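Local coordinates for allantoicase (Saccharomyces cerevisiae, PDB 1O59), which catalyses the hydrolysis of allantoate to (S)-ureidoglycolate and urea, a step that lets yeast use purines as a secondary nitrogen source, at residues V35-S40 / G194-P199; D209-C214 / I262-E267; K221-H226 / T257-I262; D231-P236 / G345-I350. All coordinates share one frame; numbering follows the deposited sequence.

Contact 1 of 4, residues V35-S40 / G194-P199; sequences VDVIGS and GRVVPP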
loop_
_atom_site.group_PDB
_atom_site.type_symbol
_atom_site.label_atom_id
_atom_site.label_comp_id
_atom_site.label_asym_id
_atom_site.label_seq_id
_atom_site.Cartn_x
_atom_site.Cartn_y
_atom_site.Cartn_z
ATOM N N VAL A 35 -0.723 4.136 3.780
ATOM C CA VAL A 35 -0.542 3.035 2.835
ATOM C C VAL A 35 -0.282 1.743 3.614
ATOM O O VAL A 35 0.028 1.790 4.803
ATOM C CB VAL A 35 0.654 3.302 1.897
ATOM C CG1 VAL A 35 0.426 4.574 1.061
ATOM C CG2 VAL A 35 1.972 3.404 2.704
ATOM N N ASP A 36 -0.403 0.603 2.937
ATOM C CA ASP A 36 -0.063 -0.710 3.522
ATOM C C ASP A 36 1.458 -0.896 3.579
ATOM O O ASP A 36 2.120 -1.324 2.597
ATOM C CB ASP A 36 -0.736 -1.833 2.745
ATOM C CG ASP A 36 -0.354 -3.213 3.237
ATOM O OD1 ASP A 36 0.057 -3.327 4.425
ATOM O OD2 ASP A 36 -0.448 -4.236 2.492
ATOM N N VAL A 37 2.008 -0.576 4.751
ATOM C CA VAL A 37 3.443 -0.501 4.914
ATOM C C VAL A 37 4.091 -1.880 5.062
ATOM O O VAL A 37 5.318 -1.966 5.073
ATOM C CB VAL A 37 3.833 0.383 6.119
ATOM C CG1 VAL A 37 3.400 1.839 5.899
ATOM C CG2 VAL A 37 3.244 -0.189 7.433
ATOM N N ILE A 38 3.272 -2.934 5.214
ATOM C CA ILE A 38 3.769 -4.315 5.288
ATOM C C ILE A 38 3.530 -5.139 4.028
ATOM O O ILE A 38 3.957 -6.299 3.973
ATOM C CB ILE A 38 3.196 -5.083 6.495
ATOM C CG1 ILE A 38 1.678 -5.268 6.366
ATOM C CG2 ILE A 38 3.564 -4.358 7.767
ATOM C CD1 ILE A 38 1.027 -5.963 7.536
ATOM N N GLY A 39 2.849 -4.559 3.037
ATOM C CA GLY A 39 2.631 -5.234 1.756
ATOM C C GLY A 39 3.955 -5.598 1.106
ATOM O O GLY A 39 4.877 -4.788 1.111
ATOM N N SER A 40 4.031 -6.812 0.551
ATOM C CA SER A 40 5.205 -7.276 -0.188
ATOM C C SER A 40 5.549 -6.425 -1.409
ATOM O O SER A 40 6.704 -6.382 -1.843
ATOM C CB SER A 40 4.991 -8.702 -0.648
ATOM O OG SER A 40 3.937 -8.763 -1.572
ATOM N N GLY A 194 -0.162 2.812 7.524
ATOM C CA GLY A 194 0.570 3.839 8.265
ATOM C C GLY A 194 1.015 5.031 7.427
ATOM O O GLY A 194 1.131 4.937 6.220
ATOM N N ARG A 195 1.237 6.163 8.083
ATOM C CA ARG A 195 1.687 7.364 7.417
ATOM C C ARG A 195 3.184 7.204 7.422
ATOM O O ARG A 195 3.778 7.081 8.476
ATOM C CB ARG A 195 1.231 8.640 8.161
ATOM C CG ARG A 195 1.164 9.889 7.311
ATOM C CD ARG A 195 2.503 10.421 6.833
ATOM N NE ARG A 195 2.305 11.570 5.952
ATOM C CZ ARG A 195 2.349 11.551 4.626
ATOM N NH1 ARG A 195 2.629 10.445 3.967
ATOM N NH2 ARG A 195 2.122 12.673 3.958
ATOM N N VAL A 196 3.786 7.183 6.236
ATOM C CA VAL A 196 5.202 6.932 6.103
ATOM C C VAL A 196 5.980 8.139 6.570
ATOM O O VAL A 196 5.603 9.277 6.311
ATOM C CB VAL A 196 5.594 6.569 4.636
ATOM C CG1 VAL A 196 7.113 6.409 4.490
ATOM C CG2 VAL A 196 4.886 5.322 4.189
ATOM N N VAL A 197 7.058 7.852 7.290
ATOM C CA VAL A 197 8.073 8.827 7.640
ATOM C C VAL A 197 9.214 8.741 6.626
ATOM O O VAL A 197 9.917 7.717 6.573
ATOM C CB VAL A 197 8.676 8.526 9.024
ATOM C CG1 VAL A 197 9.713 9.592 9.394
ATOM C CG2 VAL A 197 7.570 8.441 10.081
ATOM N N PRO A 198 9.436 9.787 5.837
ATOM C CA PRO A 198 10.572 9.764 4.922
ATOM C C PRO A 198 11.921 9.737 5.717
ATOM O O PRO A 198 12.017 10.334 6.830
ATOM C CB PRO A 198 10.427 11.083 4.140
ATOM C CG PRO A 198 9.645 12.015 5.071
ATOM C CD PRO A 198 8.703 11.075 5.798
ATOM N N PRO A 199 12.952 9.080 5.155
ATOM C CA PRO A 199 14.289 9.003 5.798
ATOM C C PRO A 199 15.179 10.221 5.489
ATOM O O PRO A 199 15.115 11.237 6.197
ATOM C CB PRO A 199 14.888 7.740 5.152
ATOM C CG PRO A 199 14.375 7.824 3.702
ATOM C CD PRO A 199 12.934 8.360 3.856
#

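Contact 2 of 4, residues D209-C214 / I262-E267; sequences DLAYVC and IQLGRE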
loop_
_atom_site.group_PDB
_atom_site.type_symbol
_atom_site.label_atom_id
_atom_site.label_comp_id
_atom_site.label_asym_id
_atom_site.label_seq_id
_atom_site.Cartn_x
_atom_site.Cartn_y
_atom_site.Cartn_z
ATOM N N ASP A 209 12.649 11.447 -5.295
ATOM C CA ASP A 209 11.384 11.200 -5.951
ATOM C C ASP A 209 10.253 11.599 -4.990
ATOM O O ASP A 209 9.879 10.861 -4.075
ATOM C CB ASP A 209 11.258 9.734 -6.394
ATOM C CG ASP A 209 10.025 9.482 -7.232
ATOM O OD1 ASP A 209 9.169 10.387 -7.360
ATOM O OD2 ASP A 209 9.816 8.391 -7.785
ATOM N N LEU A 210 9.713 12.784 -5.234
ATOM C CA LEU A 210 8.685 13.354 -4.398
ATOM C C LEU A 210 7.421 12.535 -4.458
ATOM O O LEU A 210 6.591 12.636 -3.568
ATOM C CB LEU A 210 8.378 14.795 -4.833
ATOM C CG LEU A 210 9.563 15.754 -4.705
ATOM C CD1 LEU A 210 9.280 17.050 -5.414
ATOM C CD2 LEU A 210 9.929 15.989 -3.232
ATOM N N ALA A 211 7.282 11.728 -5.506
ATOM C CA ALA A 211 6.104 10.886 -5.692
ATOM C C ALA A 211 6.285 9.438 -5.239
ATOM O O ALA A 211 5.368 8.618 -5.366
ATOM C CB ALA A 211 5.708 10.922 -7.143
ATOM N N TYR A 212 7.449 9.108 -4.700
ATOM C CA TYR A 212 7.715 7.736 -4.257
ATOM C C TYR A 212 7.016 7.417 -2.929
ATOM O O TYR A 212 6.991 8.237 -2.004
ATOM C CB TYR A 212 9.229 7.580 -4.091
ATOM C CG TYR A 212 9.798 6.211 -3.924
ATOM C CD1 TYR A 212 9.301 5.118 -4.625
ATOM C CD2 TYR A 212 10.920 6.021 -3.111
ATOM C CE1 TYR A 212 9.909 3.858 -4.502
ATOM C CE2 TYR A 212 11.517 4.790 -2.974
ATOM C CZ TYR A 212 11.017 3.711 -3.681
ATOM O OH TYR A 212 11.608 2.480 -3.519
ATOM N N VAL A 213 6.521 6.198 -2.814
ATOM C CA VAL A 213 5.783 5.808 -1.657
ATOM C C VAL A 213 6.628 5.875 -0.380
ATOM O O VAL A 213 6.113 6.265 0.693
ATOM C CB VAL A 213 5.096 4.396 -1.830
ATOM C CG1 VAL A 213 6.101 3.251 -1.967
ATOM C CG2 VAL A 213 4.132 4.130 -0.648
ATOM N N CYS A 214 7.905 5.511 -0.494
ATOM C CA CYS A 214 8.799 5.543 0.646
ATOM C C CYS A 214 9.190 6.944 1.061
ATOM O O CYS A 214 9.833 7.121 2.085
ATOM C CB CYS A 214 10.089 4.807 0.344
ATOM S SG CYS A 214 9.848 3.107 -0.166
ATOM N N ILE A 262 -2.077 12.417 -7.058
ATOM C CA ILE A 262 -1.071 11.970 -6.118
ATOM C C ILE A 262 -0.632 13.095 -5.199
ATOM O O ILE A 262 -0.254 14.152 -5.669
ATOM C CB ILE A 262 0.079 11.347 -6.900
ATOM C CG1 ILE A 262 -0.392 9.988 -7.450
ATOM C CG2 ILE A 262 1.320 11.143 -6.019
ATOM C CD1 ILE A 262 -0.063 9.847 -8.877
ATOM N N GLN A 263 -0.742 12.877 -3.885
ATOM C CA GLN A 263 -0.118 13.770 -2.939
ATOM C C GLN A 263 1.350 13.399 -2.833
ATOM O O GLN A 263 1.687 12.255 -2.533
ATOM C CB GLN A 263 -0.764 13.675 -1.565
ATOM C CG GLN A 263 -0.226 14.711 -0.592
ATOM C CD GLN A 263 -1.147 14.991 0.564
ATOM O OE1 GLN A 263 -2.339 15.034 0.409
ATOM N NE2 GLN A 263 -0.587 15.207 1.712
ATOM N N LEU A 264 2.202 14.382 -3.096
ATOM C CA LEU A 264 3.639 14.246 -2.993
ATOM C C LEU A 264 4.049 14.139 -1.536
ATOM O O LEU A 264 3.321 14.571 -0.635
ATOM C CB LEU A 264 4.329 15.460 -3.617
ATOM C CG LEU A 264 4.039 15.775 -5.100
ATOM C CD1 LEU A 264 4.844 17.020 -5.576
ATOM C CD2 LEU A 264 4.327 14.565 -5.990
ATOM N N GLY A 265 5.230 13.564 -1.308
ATOM C CA GLY A 265 5.730 13.334 0.040
ATOM C C GLY A 265 6.024 14.613 0.781
ATOM O O GLY A 265 6.102 14.616 2.004
ATOM N N ARG A 266 6.152 15.692 0.016
ATOM C CA ARG A 266 6.546 17.021 0.466
ATOM C C ARG A 266 5.964 18.012 -0.550
ATOM O O ARG A 266 5.808 17.687 -1.715
ATOM C CB ARG A 266 8.063 17.124 0.346
ATOM C CG ARG A 266 8.774 17.634 1.498
ATOM C CD ARG A 266 9.897 18.618 1.172
ATOM N NE ARG A 266 11.009 18.239 0.267
ATOM C CZ ARG A 266 12.029 17.410 0.556
ATOM N NH1 ARG A 266 12.065 16.693 1.679
ATOM N NH2 ARG A 266 13.003 17.266 -0.332
ATOM N N GLU A 267 5.710 19.242 -0.150
ATOM C CA GLU A 267 5.507 20.321 -1.134
ATOM C C GLU A 267 6.841 20.598 -1.865
ATOM O O GLU A 267 7.875 20.822 -1.237
ATOM C CB GLU A 267 4.981 21.583 -0.435
ATOM C CG GLU A 267 4.860 22.821 -1.322
ATOM C CD GLU A 267 4.629 24.082 -0.523
ATOM O OE1 GLU A 267 3.730 24.016 0.346
ATOM O OE2 GLU A 267 5.344 25.109 -0.742
#

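Contact 3 of 4, residues K221-H226 / T257-I262; sequences KYSDQH and TDWAVI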
loop_
_atom_site.group_PDB
_atom_site.type_symbol
_atom_site.label_atom_id
_atom_site.label_comp_id
_atom_site.label_asym_id
_atom_site.label_seq_id
_atom_site.Cartn_x
_atom_site.Cartn_y
_atom_site.Cartn_z
ATOM N N LYS A 221 -6.908 9.897 -5.314
ATOM C CA LYS A 221 -8.181 9.887 -6.037
ATOM C C LYS A 221 -7.930 9.451 -7.451
ATOM O O LYS A 221 -6.862 9.680 -7.987
ATOM C CB LYS A 221 -8.854 11.266 -6.024
ATOM C CG LYS A 221 -9.623 11.538 -4.735
ATOM C CD LYS A 221 -10.946 12.338 -4.908
ATOM C CE LYS A 221 -11.854 12.176 -3.624
ATOM N NZ LYS A 221 -13.265 12.747 -3.700
ATOM N N TYR A 222 -8.920 8.800 -8.042
ATOM C CA TYR A 222 -8.762 8.218 -9.371
ATOM C C TYR A 222 -10.102 8.212 -10.076
ATOM O O TYR A 222 -11.140 8.157 -9.449
ATOM C CB TYR A 222 -8.178 6.786 -9.296
ATOM C CG TYR A 222 -8.962 5.843 -8.394
ATOM C CD1 TYR A 222 -10.058 5.139 -8.859
ATOM C CD2 TYR A 222 -8.602 5.676 -7.075
ATOM C CE1 TYR A 222 -10.801 4.293 -8.005
ATOM C CE2 TYR A 222 -9.299 4.823 -6.237
ATOM C CZ TYR A 222 -10.407 4.137 -6.689
ATOM O OH TYR A 222 -11.110 3.339 -5.794
ATOM N N SER A 223 -10.045 8.253 -11.395
ATOM C CA SER A 223 -11.218 8.074 -12.219
ATOM C C SER A 223 -11.757 6.616 -12.131
ATOM O O SER A 223 -12.919 6.400 -11.879
ATOM C CB SER A 223 -10.864 8.459 -13.655
ATOM O OG SER A 223 -9.686 7.794 -14.083
ATOM N N ASP A 224 -10.876 5.639 -12.258
ATOM C CA ASP A 224 -11.220 4.239 -12.481
ATOM C C ASP A 224 -9.950 3.456 -12.137
ATOM O O ASP A 224 -8.849 3.976 -12.287
ATOM C CB ASP A 224 -11.597 4.066 -13.978
ATOM C CG ASP A 224 -11.927 2.594 -14.396
ATOM O OD1 ASP A 224 -13.022 2.132 -13.969
ATOM O OD2 ASP A 224 -11.203 1.870 -15.176
ATOM N N GLN A 225 -10.117 2.233 -11.639
ATOM C CA GLN A 225 -9.043 1.251 -11.455
ATOM C C GLN A 225 -9.630 -0.036 -11.930
ATOM O O GLN A 225 -10.406 -0.629 -11.232
ATOM C CB GLN A 225 -8.733 1.018 -9.973
ATOM C CG GLN A 225 -8.029 2.102 -9.247
ATOM C CD GLN A 225 -7.725 1.741 -7.801
ATOM O OE1 GLN A 225 -6.681 2.133 -7.292
ATOM N NE2 GLN A 225 -8.641 1.027 -7.133
ATOM N N HIS A 226 -9.323 -0.504 -13.115
ATOM C CA HIS A 226 -9.933 -1.760 -13.531
ATOM C C HIS A 226 -9.025 -2.882 -13.070
ATOM O O HIS A 226 -9.452 -3.743 -12.318
ATOM C CB HIS A 226 -10.129 -1.773 -15.032
ATOM C CG HIS A 226 -10.639 -3.066 -15.557
ATOM N ND1 HIS A 226 -9.966 -3.789 -16.527
ATOM C CD2 HIS A 226 -11.743 -3.782 -15.235
ATOM C CE1 HIS A 226 -10.645 -4.894 -16.782
ATOM N NE2 HIS A 226 -11.720 -4.919 -16.007
ATOM N N THR A 257 -11.075 10.741 -20.607
ATOM C CA THR A 257 -9.780 10.512 -19.985
ATOM C C THR A 257 -9.907 9.748 -18.679
ATOM O O THR A 257 -10.969 9.636 -18.080
ATOM C CB THR A 257 -9.063 11.829 -19.662
ATOM O OG1 THR A 257 -9.808 12.553 -18.680
ATOM C CG2 THR A 257 -9.003 12.754 -20.861
ATOM N N ASP A 258 -8.769 9.238 -18.245
ATOM C CA ASP A 258 -8.626 8.693 -16.919
ATOM C C ASP A 258 -7.550 9.506 -16.199
ATOM O O ASP A 258 -6.729 10.187 -16.825
ATOM C CB ASP A 258 -8.318 7.189 -17.001
ATOM C CG ASP A 258 -9.592 6.360 -17.188
ATOM O OD1 ASP A 258 -10.562 6.582 -16.390
ATOM O OD2 ASP A 258 -9.730 5.504 -18.109
ATOM N N TRP A 259 -7.593 9.476 -14.882
ATOM C CA TRP A 259 -6.684 10.280 -14.115
ATOM C C TRP A 259 -6.479 9.742 -12.721
ATOM O O TRP A 259 -7.303 8.990 -12.181
ATOM C CB TRP A 259 -7.164 11.733 -14.058
ATOM C CG TRP A 259 -8.606 11.889 -13.665
ATOM C CD1 TRP A 259 -9.693 12.085 -14.504
ATOM C CD2 TRP A 259 -9.127 11.914 -12.330
ATOM N NE1 TRP A 259 -10.846 12.233 -13.762
ATOM C CE2 TRP A 259 -10.538 12.128 -12.430
ATOM C CE3 TRP A 259 -8.551 11.769 -11.053
ATOM C CZ2 TRP A 259 -11.367 12.166 -11.316
ATOM C CZ3 TRP A 259 -9.364 11.824 -9.955
ATOM C CH2 TRP A 259 -10.772 12.026 -10.090
ATOM N N ALA A 260 -5.385 10.199 -12.143
ATOM C CA ALA A 260 -4.961 9.801 -10.829
ATOM C C ALA A 260 -4.340 11.011 -10.176
ATOM O O ALA A 260 -3.468 11.639 -10.759
ATOM C CB ALA A 260 -3.943 8.668 -10.941
ATOM N N VAL A 261 -4.818 11.352 -8.980
ATOM C CA VAL A 261 -4.220 12.412 -8.167
ATOM C C VAL A 261 -3.282 11.840 -7.107
ATOM O O VAL A 261 -3.635 10.941 -6.339
ATOM C CB VAL A 261 -5.255 13.280 -7.461
ATOM C CG1 VAL A 261 -4.562 14.317 -6.592
ATOM C CG2 VAL A 261 -6.156 13.982 -8.468
ATOM N N ILE A 262 -2.077 12.417 -7.058
ATOM C CA ILE A 262 -1.071 11.970 -6.118
ATOM C C ILE A 262 -0.632 13.095 -5.199
ATOM O O ILE A 262 -0.254 14.152 -5.669
ATOM C CB ILE A 262 0.079 11.347 -6.900
ATOM C CG1 ILE A 262 -0.392 9.988 -7.450
ATOM C CG2 ILE A 262 1.320 11.143 -6.019
ATOM C CD1 ILE A 262 -0.063 9.847 -8.877
#

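Contact 4 of 4, residues D231-P236 / G345-I350; sequences DNLLLP and GGVKRI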
loop_
_atom_site.group_PDB
_atom_site.type_symbol
_atom_site.label_atom_id
_atom_site.label_comp_id
_atom_site.label_asym_id
_atom_site.label_seq_id
_atom_site.Cartn_x
_atom_site.Cartn_y
_atom_site.Cartn_z
ATOM N N ASP A 231 -2.273 3.137 -6.372
ATOM C CA ASP A 231 -1.146 3.088 -5.446
ATOM C C ASP A 231 0.057 2.352 -6.010
ATOM O O ASP A 231 1.174 2.561 -5.553
ATOM C CB ASP A 231 -1.551 2.535 -4.074
ATOM C CG ASP A 231 -2.082 1.159 -4.141
ATOM O OD1 ASP A 231 -3.130 0.985 -4.814
ATOM O OD2 ASP A 231 -1.542 0.196 -3.523
ATOM N N ASN A 232 -0.158 1.550 -7.044
ATOM C CA ASN A 232 0.932 0.878 -7.691
ATOM C C ASN A 232 1.840 1.845 -8.434
ATOM O O ASN A 232 2.960 1.484 -8.776
ATOM C CB ASN A 232 0.424 -0.197 -8.661
ATOM C CG ASN A 232 -0.181 -1.404 -7.946
ATOM O OD1 ASN A 232 0.059 -1.597 -6.740
ATOM N ND2 ASN A 232 -0.966 -2.226 -8.681
ATOM N N LEU A 233 1.365 3.056 -8.704
ATOM C CA LEU A 233 2.155 4.048 -9.461
ATOM C C LEU A 233 3.434 4.514 -8.756
ATOM O O LEU A 233 4.329 5.044 -9.390
ATOM C CB LEU A 233 1.314 5.286 -9.723
ATOM C CG LEU A 233 0.189 5.117 -10.757
ATOM C CD1 LEU A 233 -0.689 6.358 -10.714
ATOM C CD2 LEU A 233 0.735 4.861 -12.187
ATOM N N LEU A 234 3.468 4.339 -7.431
ATOM C CA LEU A 234 4.451 4.943 -6.582
ATOM C C LEU A 234 5.393 3.888 -6.006
ATOM O O LEU A 234 6.197 4.171 -5.110
ATOM C CB LEU A 234 3.712 5.690 -5.461
ATOM C CG LEU A 234 2.456 6.469 -5.867
ATOM C CD1 LEU A 234 1.753 7.062 -4.680
ATOM C CD2 LEU A 234 2.762 7.602 -6.863
ATOM N N LEU A 235 5.319 2.669 -6.522
ATOM C CA LEU A 235 6.056 1.564 -5.921
ATOM C C LEU A 235 7.523 1.502 -6.362
ATOM O O LEU A 235 7.900 2.040 -7.377
ATOM C CB LEU A 235 5.376 0.230 -6.263
ATOM C CG LEU A 235 3.971 0.041 -5.687
ATOM C CD1 LEU A 235 3.447 -1.303 -6.153
ATOM C CD2 LEU A 235 3.984 0.120 -4.164
ATOM N N PRO A 236 8.334 0.773 -5.629
ATOM C CA PRO A 236 9.688 0.525 -6.082
ATOM C C PRO A 236 9.681 -0.356 -7.335
ATOM O O PRO A 236 8.742 -1.163 -7.533
ATOM C CB PRO A 236 10.365 -0.225 -4.906
ATOM C CG PRO A 236 9.385 -0.239 -3.765
ATOM C CD PRO A 236 8.022 0.084 -4.365
ATOM N N GLY A 345 -6.035 3.330 -20.438
ATOM C CA GLY A 345 -4.901 2.418 -20.587
ATOM C C GLY A 345 -4.210 2.136 -19.277
ATOM O O GLY A 345 -4.799 2.248 -18.208
ATOM N N GLY A 346 -2.924 1.812 -19.373
ATOM C CA GLY A 346 -2.147 1.378 -18.237
ATOM C C GLY A 346 -0.806 2.049 -18.136
ATOM O O GLY A 346 -0.070 2.144 -19.099
ATOM N N VAL A 347 -0.492 2.484 -16.927
ATOM C CA VAL A 347 0.796 3.052 -16.598
ATOM C C VAL A 347 1.362 2.283 -15.389
ATOM O O VAL A 347 0.661 2.087 -14.409
ATOM C CB VAL A 347 0.618 4.545 -16.228
ATOM C CG1 VAL A 347 1.935 5.135 -15.710
ATOM C CG2 VAL A 347 0.122 5.335 -17.431
ATOM N N LYS A 348 2.619 1.863 -15.457
ATOM C CA LYS A 348 3.261 1.201 -14.304
ATOM C C LYS A 348 3.647 2.171 -13.159
ATOM O O LYS A 348 3.377 1.903 -12.007
ATOM C CB LYS A 348 4.497 0.422 -14.759
ATOM C CG LYS A 348 5.007 -0.637 -13.785
ATOM C CD LYS A 348 3.955 -1.729 -13.516
ATOM C CE LYS A 348 3.989 -2.807 -14.539
ATOM N NZ LYS A 348 5.156 -3.714 -14.243
ATOM N N ARG A 349 4.321 3.267 -13.491
ATOM C CA ARG A 349 4.835 4.165 -12.478
ATOM C C ARG A 349 4.813 5.594 -12.925
ATOM O O ARG A 349 4.817 5.895 -14.138
ATOM C CB ARG A 349 6.273 3.816 -12.126
ATOM C CG ARG A 349 6.492 2.392 -11.612
ATOM C CD ARG A 349 6.007 2.119 -10.202
ATOM N NE ARG A 349 6.386 0.765 -9.831
ATOM C CZ ARG A 349 5.617 -0.292 -9.907
ATOM N NH1 ARG A 349 4.376 -0.217 -10.322
ATOM N NH2 ARG A 349 6.113 -1.464 -9.604
ATOM N N ILE A 350 4.763 6.476 -11.922
ATOM C CA ILE A 350 5.129 7.881 -12.107
ATOM C C ILE A 350 6.150 8.350 -11.056
ATOM O O ILE A 350 6.085 8.018 -9.860
ATOM C CB ILE A 350 3.883 8.819 -12.198
ATOM C CG1 ILE A 350 4.344 10.243 -12.580
ATOM C CG2 ILE A 350 3.072 8.850 -10.891
ATOM C CD1 ILE A 350 3.210 11.168 -12.940
#

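Contact 1 of 4, residues V35-S40 / G194-P199
Gly-194 and Val-35 form one antiparallel hydrogen-bonded pair, tying the short strand 35-36 to the far end of strand 186-196. The N of Gly-194 donates to the O of Val-35 at 2.9 Å, with an N-H...O angle of 159°. In return the N of Val-35 reaches the O of Gly-194 at 3.2 Å. The same O of Gly-194 also has CG1 of Val-37 alongside it at 3.9 Å, and a CB on Gly-194 would lie close to that methyl. Arg-195 turns its side chain away from residues 35-40. Val-196 brings the apolar contact: CG2, set anti to its own carbonyl carbon, meets CG2 of Val-35 at 3.8 Å and CG1 of Val-37 at 4.2 Å. Three valine methyls thus lie together beside the bridge, and Met-100, Val-102 and Ala-105 add to the packing around Val-37. Past the pair the first segment folds into a type I turn from Asp-36 to Gly-39, while OD1 of Asp-36 takes the N of Leu-192 farther back on the long strand. Strand 35-36 is thus a short antiparallel addition to a long strand of the first allantoicase repeat, in a beta sheet consistent with the galactose-binding-domain-like fold.

Contact 2 of 4, residues D209-C214 / I262-E267
The guanidinium of Arg-266 is met obliquely by CD2 of Leu-210, which arrives neither squarely over the plane nor along its rim. The closer touch between the two is lower down, where the same CD2 lies 4.2 Å from CB of Arg-266. The NE of this arginine makes a salt bridge with the C-terminal carboxylate of Tyr-355. In the first segment, the ring of Tyr-212 carries the backbone N of Cys-214 over one face, off centre toward the rim.

The polar link between the segments is a backbone bond: the N of Gly-265 points almost straight at the O of Leu-210, 2.8 Å away with an N-H...O angle of 172°. Beside it Leu-264 packs against the turn. Its CG stands anti to the carbonyl carbon (chi1 -58°), which brings CD2 to 4.1 Å from CB of Ala-211 and 4.2 Å from CB of Leu-210. CB of Leu-264 also comes to 3.6 Å from the O of Leu-210, so that carbonyl is flanked by hydrocarbon.

The turn has its own fastenings. Tyr-212 N returns to Asp-209 O at 3.1 Å, closing a type I turn, and Ala-211 N reaches Asp-209 OD1 at 3.0 Å in an Asx turn; OD1 also takes the N of Val-352. Chemically, then, one nearly linear amide-carbonyl bond in leucine and alanine surroundings joins the turn to the chain just beyond strand 258-263, while the guanidinium of Arg-266 is probably balanced in part by the C-terminal carboxylate.

Contact 3 of 4, residues K221-H226 / T257-I262
OG of Ser-223 is gripped twice: it donates to OD1 of Asp-258 at 2.7 Å, on the anti side of the carboxylate, and accepts the N of Trp-259 at 2.8 Å. With chi1 at 51°, the hydroxyl is tucked between the serine's own backbone N and carbonyl carbon, facing the start of strand 258-263. The N of Ser-223 donates to the O of Trp-259 at 2.9 Å. Farther along, Val-261 N meets Lys-221 O at 2.8 Å, and Tyr-222 faces Ala-260 as a non-hydrogen-bonded pair. This is the antiparallel join of strand 218-222, the outermost on its side of a five-stranded sheet in the second allantoicase repeat, to its neighbour.

The indole of Trp-259 lies across the end of strand 218-222. Ser-223 CB sits 3.8 Å from the centroid of the five-membered ring, 9° off its normal, a CH-pi contact; the peptide carbon of Tyr-222 covers the same face over the six-membered part. A serine in place of Trp-259 would probably strip this cover from the backbone of Tyr-222 and leave CB of Ser-223 without its CH-pi partner. Asp-258 OD2 turns to OG1 of Thr-248, and OD1 of Asp-224 forms a salt bridge with Lys-249.

Contact 4 of 4, residues D231-P236 / G345-I350
Leu-233 fills the apolar centre, laying CD2 aslant against CG1 of Val-347 at 3.7 Å and resting CB 4.1 Å from CG2 of Ile-350. That isoleucine methyl also takes CD2 of Leu-234 at 4.2 Å. Ala-260 and Ile-262 of strand 258-263 press on Leu-233 as well, so the loop side chain bears on strands of two sheets.

Moving outward, the O of Leu-233 receives the N of Ile-350 at 2.9 Å. Two CA-H...O contacts accompany it, from Leu-233 to the O of Lys-348 and from Arg-349 to the O of Leu-233.

The polar edge belongs to Arg-349. Its chain bends at chi2 (-74°), folding the guanidinium back over the loop with CB of Leu-235 over the centre of one face, 3.7 Å from CZ, and CG of Lys-348 across the opposite face. NH1 donates to the O of Lys-348 at 2.9 Å and also to the O of Asp-244; NE bonds the O of Gly-237, and NH2 reaches the O of Pro-236 weakly at 3.4 Å. Replacing Arg-349 by a leucine would probably leave the carbonyls of Asp-244 and Gly-237 without these donors and CB of Leu-235 without the flat group it covers. NZ of Lys-348 goes elsewhere, to Asp-244 and the O of Arg-238. Opposite the single residue Asp-277 of strand 270-277 the chain carries two, Lys-348 and Arg-349: a classic beta bulge, interrupting strand 346-354 where the loop packs.

How the contacts relate
Contact 1 adds strand 35-36 to strand 186-196, whose end lies in the first allantoicase repeat, and closes before the other three open. Its neighbour is contact 2, about 12 Å away between centres, where Val-35 and Val-196 pack on Val-213 and the two halves of the chain probably meet. Contact 3 is nested within the loop closed by contact 2; the two share strand 258-263 and Ile-262, though their centres lie about 17 Å apart. Contact 4, centred about 13 Å from contact 2 and 11 Å from contact 3, crosses both along the chain, and Val-213 N probably bonds Leu-234 O. Through Ile-262, strand 258-263 of a five-stranded sheet packs against strand 346-354 of the other sheet, both directly and through loop 231-236.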